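Local atomic coordinates of PspGI restriction endonuclease (Pyrococcus sp. GI-H, PDB entry 3BM3), a protein that probably cleaves DNA at a specific recognition sequence as a type II restriction endonuclease, captured here as a dimer bound to substrate DNA. Residues F196-A201 and L222-I226; A174-R178 and N207-R211. The protein carries 2 engineered substitutions. One frame throughout, in Å; residues are numbered along the deposited sequence.

Interaction 1: residues F196-A201 and L222-I226; sequences FTIYSA and LIEEI
The Phe196 ring meets Leu222 at its edge: CD2 of Leu222 lies near the ring plane, 4.0 Å from CD2 of Phe196. Ser200 OG sits over one face of the ring, 3.1 Å above its plane and offset toward the rim. The Phe196 side chain also rests on Val212 and Val214 of strand 211-214.

Leu222 uses its second methyl on the backbone. Leu222 CD1 sits 3.5 Å from CA of Ile198. The Ile198 side chain points toward helix 216-227. Its CG1 is anti to the backbone N (chi1 -180°) and its chain is extended, which carries Ile198 CD1 to 3.5 Å from CG1 of Ile226. The other branch, Ile198 CG2, points to Glu225 instead, 3.6 Å from Glu225 OE1. With an alanine here, CG1 of Ile226 would probably lose its apolar partner and a gap would open between the two helices.

A water bridges the two segments. The water accepts from Ile198 N at 2.8 Å and donates to Glu225 OE1 at 2.7 Å. The other carboxylate oxygen of Glu225 forms a salt bridge with Arg218, which also binds Phe196 O.

Thr197 is the N-cap of helix 198-206. Thr197 OG1 accepts from Ser200 N at 3.0 Å. Its carbonyl O takes both Ser200 OG and Ala201 N from the same face. Thr197 also packs on a DNA phosphate. The contact joins the helices of two consecutive beta-alpha-beta crossovers, in the mixed sheet of a PD-(D/E)XK-type nuclease fold.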
# COMPACT_ATOMS: atom_id res chain seq x y z
N PHE C 196 3.48 8.27 11.96
CA PHE C 196 2.43 8.87 11.15
C PHE C 196 2.80 10.33 10.85
O PHE C 196 3.17 11.05 11.74
CB PHE C 196 1.13 8.79 11.90
CG PHE C 196 -0.06 9.21 11.08
CD1 PHE C 196 -0.52 8.42 10.05
CD2 PHE C 196 -0.67 10.42 11.31
CE1 PHE C 196 -1.62 8.81 9.30
CE2 PHE C 196 -1.75 10.80 10.57
CZ PHE C 196 -2.23 10.02 9.59
N THR C 197 2.70 10.75 9.59
CA THR C 197 3.20 12.05 9.16
C THR C 197 2.15 13.15 9.12
O THR C 197 0.96 12.91 8.91
CB THR C 197 3.81 11.97 7.75
OG1 THR C 197 2.75 11.85 6.79
CG2 THR C 197 4.76 10.76 7.65
N ILE C 198 2.62 14.37 9.30
CA ILE C 198 1.75 15.55 9.21
C ILE C 198 1.14 15.67 7.84
O ILE C 198 -0.04 15.95 7.73
CB ILE C 198 2.51 16.82 9.60
CG1 ILE C 198 1.62 18.05 9.51
CG2 ILE C 198 3.71 17.03 8.68
CD1 ILE C 198 2.36 19.36 9.95
N TYR C 199 1.92 15.45 6.80
CA TYR C 199 1.39 15.59 5.45
C TYR C 199 0.22 14.65 5.27
O TYR C 199 -0.81 15.04 4.74
CB TYR C 199 2.43 15.34 4.37
CG TYR C 199 1.86 15.42 2.99
CD1 TYR C 199 1.52 16.63 2.44
CD2 TYR C 199 1.69 14.27 2.21
CE1 TYR C 199 0.97 16.71 1.17
CE2 TYR C 199 1.19 14.34 0.95
CZ TYR C 199 0.81 15.56 0.42
OH TYR C 199 0.31 15.59 -0.86
N SER C 200 0.38 13.40 5.73
CA SER C 200 -0.66 12.42 5.50
C SER C 200 -1.95 12.88 6.18
O SER C 200 -3.03 12.76 5.61
CB SER C 200 -0.21 11.03 5.93
OG SER C 200 -0.12 10.89 7.32
N ALA C 201 -1.81 13.44 7.38
CA ALA C 201 -2.98 13.88 8.15
C ALA C 201 -3.69 15.00 7.38
O ALA C 201 -4.90 14.97 7.13
CB ALA C 201 -2.56 14.34 9.54
N LEU C 222 2.70 15.15 16.75
CA LEU C 222 2.09 15.47 15.48
C LEU C 222 1.44 16.83 15.54
O LEU C 222 1.65 17.66 14.65
CB LEU C 222 1.08 14.38 15.05
CG LEU C 222 0.24 14.78 13.85
CD1 LEU C 222 1.13 15.08 12.63
CD2 LEU C 222 -0.81 13.73 13.57
N ILE C 223 0.69 17.08 16.60
CA ILE C 223 0.06 18.37 16.79
C ILE C 223 1.12 19.47 16.91
O ILE C 223 0.97 20.56 16.35
CB ILE C 223 -0.90 18.36 18.00
CG1 ILE C 223 -2.06 17.38 17.78
CG2 ILE C 223 -1.43 19.77 18.31
CD1 ILE C 223 -2.85 17.55 16.51
N GLU C 224 2.22 19.18 17.59
CA GLU C 224 3.29 20.16 17.75
C GLU C 224 3.87 20.54 16.39
O GLU C 224 4.12 21.71 16.12
CB GLU C 224 4.40 19.61 18.66
CG GLU C 224 5.50 20.63 18.95
CD GLU C 224 4.94 21.94 19.46
OE1 GLU C 224 4.04 21.88 20.31
OE2 GLU C 224 5.41 23.03 19.01
N GLU C 225 4.09 19.54 15.53
CA GLU C 225 4.54 19.79 14.17
C GLU C 225 3.58 20.71 13.44
O GLU C 225 4.00 21.66 12.77
CB GLU C 225 4.70 18.51 13.38
CG GLU C 225 5.86 17.69 13.75
CD GLU C 225 6.00 16.49 12.84
OE1 GLU C 225 5.76 16.64 11.62
OE2 GLU C 225 6.37 15.41 13.34
N ILE C 226 2.29 20.43 13.55
CA ILE C 226 1.28 21.25 12.94
C ILE C 226 1.38 22.70 13.45
O ILE C 226 1.39 23.66 12.68
CB ILE C 226 -0.12 20.63 13.18
CG1 ILE C 226 -0.23 19.35 12.34
CG2 ILE C 226 -1.22 21.62 12.84
CD1 ILE C 226 -1.52 18.52 12.56
O HOH W 1 5.32 14.42 10.12

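Interaction 2: residues A174-R178 and N207-R211; sequences AQILR and NGIDR
Arg178 holds the carbonyl oxygen of Gly208 side-on with two nitrogens. The contact ties helix 167-181 to the loop leading into strand 211-214, within the PD-(D/E)XK-type fold suggested by the family. Arg178 NE donates to Gly208 O at 2.9 Å, in the carbonyl plane and on a lone pair. Arg178 NH2 donates to the same Gly208 O at 2.7 Å, from above that plane. Neither bond is straight, with N-H...O angles of 135° and 139°. The oxygen also lies somewhat out of the guanidinium plane.

Arg178 NH2 also forms a salt bridge with Asp210 OD2 at 2.8 Å, and the hydrogen bond in it is weak. OD2 lies at the guanidinium edge, but the two planar groups are turned 70° apart. The Arg178 chain is extended from CG to NE, which carries the guanidinium out from the helix to the loop.

One turn back along the helix, Ala174 CB lies 3.6 Å from Gly208 O. Ile209 CD1 adds a looser apolar touch on the same methyl. Gly208 has a positive phi. A CB on Gly208 would be crowded against Ala174 CB, and at these backbone angles also against the carbonyl O of Asn207.

Further out, Asp210 OD2 accepts from the backbone N of Phe187, which fixes the carboxylate to strand 186-191. The Phe187 side chain packs against Arg178 and Ile209. Nearby, Gln175 and Asn207 form reciprocal hydrogen bonds with Asn207 and Gln175 of the second subunit, so the dimer interface borders the contact. Water 2 bridges Arg178 and Asp210: it accepts from Arg178 NH1 at 3.0 Å and donates to Asp210 OD1 at 2.6 Å.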
# COMPACT_ATOMS: atom_id res chain seq x y z
N ALA C 174 -12.06 6.49 0.05
CA ALA C 174 -12.98 7.60 0.37
C ALA C 174 -13.50 8.22 -0.91
O ALA C 174 -14.69 8.54 -1.02
CB ALA C 174 -12.26 8.64 1.25
N GLN C 175 -12.63 8.38 -1.90
CA GLN C 175 -13.05 9.01 -3.15
C GLN C 175 -14.07 8.12 -3.85
O GLN C 175 -15.10 8.59 -4.31
CB GLN C 175 -11.82 9.25 -4.04
CG GLN C 175 -12.12 9.40 -5.53
CD GLN C 175 -13.08 10.53 -5.84
OE1 GLN C 175 -13.17 11.51 -5.06
NE2 GLN C 175 -13.82 10.41 -6.98
N ILE C 176 -13.77 6.83 -3.92
CA ILE C 176 -14.68 5.90 -4.56
C ILE C 176 -16.06 5.94 -3.89
O ILE C 176 -17.08 6.02 -4.55
CB ILE C 176 -14.12 4.49 -4.55
CG1 ILE C 176 -12.85 4.48 -5.43
CG2 ILE C 176 -15.12 3.47 -5.10
CD1 ILE C 176 -11.98 3.22 -5.15
N LEU C 177 -16.06 5.96 -2.56
CA LEU C 177 -17.29 5.99 -1.77
C LEU C 177 -18.02 7.32 -1.89
O LEU C 177 -19.24 7.35 -2.05
CB LEU C 177 -16.95 5.69 -0.33
CG LEU C 177 -16.62 4.21 -0.11
CD1 LEU C 177 -16.03 4.02 1.28
CD2 LEU C 177 -17.86 3.31 -0.35
N ARG C 178 -17.27 8.41 -1.86
CA ARG C 178 -17.87 9.74 -2.02
C ARG C 178 -18.45 9.93 -3.39
O ARG C 178 -19.52 10.57 -3.56
CB ARG C 178 -16.86 10.82 -1.70
CG ARG C 178 -16.64 10.91 -0.25
CD ARG C 178 -15.74 12.02 0.17
NE ARG C 178 -15.41 11.77 1.56
CZ ARG C 178 -16.19 12.07 2.61
NH1 ARG C 178 -17.35 12.70 2.45
NH2 ARG C 178 -15.80 11.75 3.83
N ASN C 207 -8.97 15.78 1.68
CA ASN C 207 -9.27 14.89 0.56
C ASN C 207 -10.13 13.69 0.93
O ASN C 207 -9.90 12.57 0.46
CB ASN C 207 -7.99 14.49 -0.14
CG ASN C 207 -7.37 15.65 -0.86
OD1 ASN C 207 -7.83 16.02 -1.93
ND2 ASN C 207 -6.38 16.25 -0.25
N GLY C 208 -11.17 13.95 1.72
CA GLY C 208 -12.24 12.99 1.89
C GLY C 208 -12.26 12.17 3.15
O GLY C 208 -13.17 11.37 3.35
N ILE C 209 -11.28 12.41 4.01
CA ILE C 209 -11.24 11.74 5.29
C ILE C 209 -11.71 12.77 6.31
O ILE C 209 -11.16 13.87 6.39
CB ILE C 209 -9.85 11.20 5.62
CG1 ILE C 209 -9.52 10.01 4.71
CG2 ILE C 209 -9.79 10.72 7.05
CD1 ILE C 209 -9.12 10.37 3.38
N ASP C 210 -12.74 12.41 7.05
CA ASP C 210 -13.33 13.34 8.00
C ASP C 210 -12.58 13.52 9.28
O ASP C 210 -12.59 14.60 9.84
CB ASP C 210 -14.75 12.94 8.33
CG ASP C 210 -15.59 12.98 7.12
OD1 ASP C 210 -15.86 14.11 6.64
OD2 ASP C 210 -15.87 11.90 6.59
N ARG C 211 -11.97 12.43 9.75
CA ARG C 211 -11.29 12.37 11.04
C ARG C 211 -10.09 11.43 10.91
O ARG C 211 -10.20 10.37 10.29
CB ARG C 211 -12.22 11.90 12.16
CG ARG C 211 -13.48 12.74 12.30
CD ARG C 211 -14.34 12.29 13.46
NE ARG C 211 -13.83 12.63 14.78
CZ ARG C 211 -13.90 13.83 15.36
NH1 ARG C 211 -14.40 14.88 14.72
NH2 ARG C 211 -13.43 13.99 16.59
O HOH W 2 -17.99 14.04 5.11

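Interactions 1 and 2 lie near the two ends of helix 198-206. Interaction 1 holds its first turn against helix 216-227. Interaction 2 holds the loop just after it against helix 167-181. Their centres are 19 Å apart and their nearest atoms about 6 Å apart, so they do not touch. Interaction 1 is closer to the bound DNA, about 4 Å at the nearest atoms against about 8 Å for interaction 2. Both border the second subunit. Tyr199 of interaction 1 bonds to Glu135 of that subunit, while interaction 2 reaches it through its own dimer contacts. The chemistry differs: apolar packing with a water bridge in one, an arginine bound to a carbonyl and a carboxylate in the other.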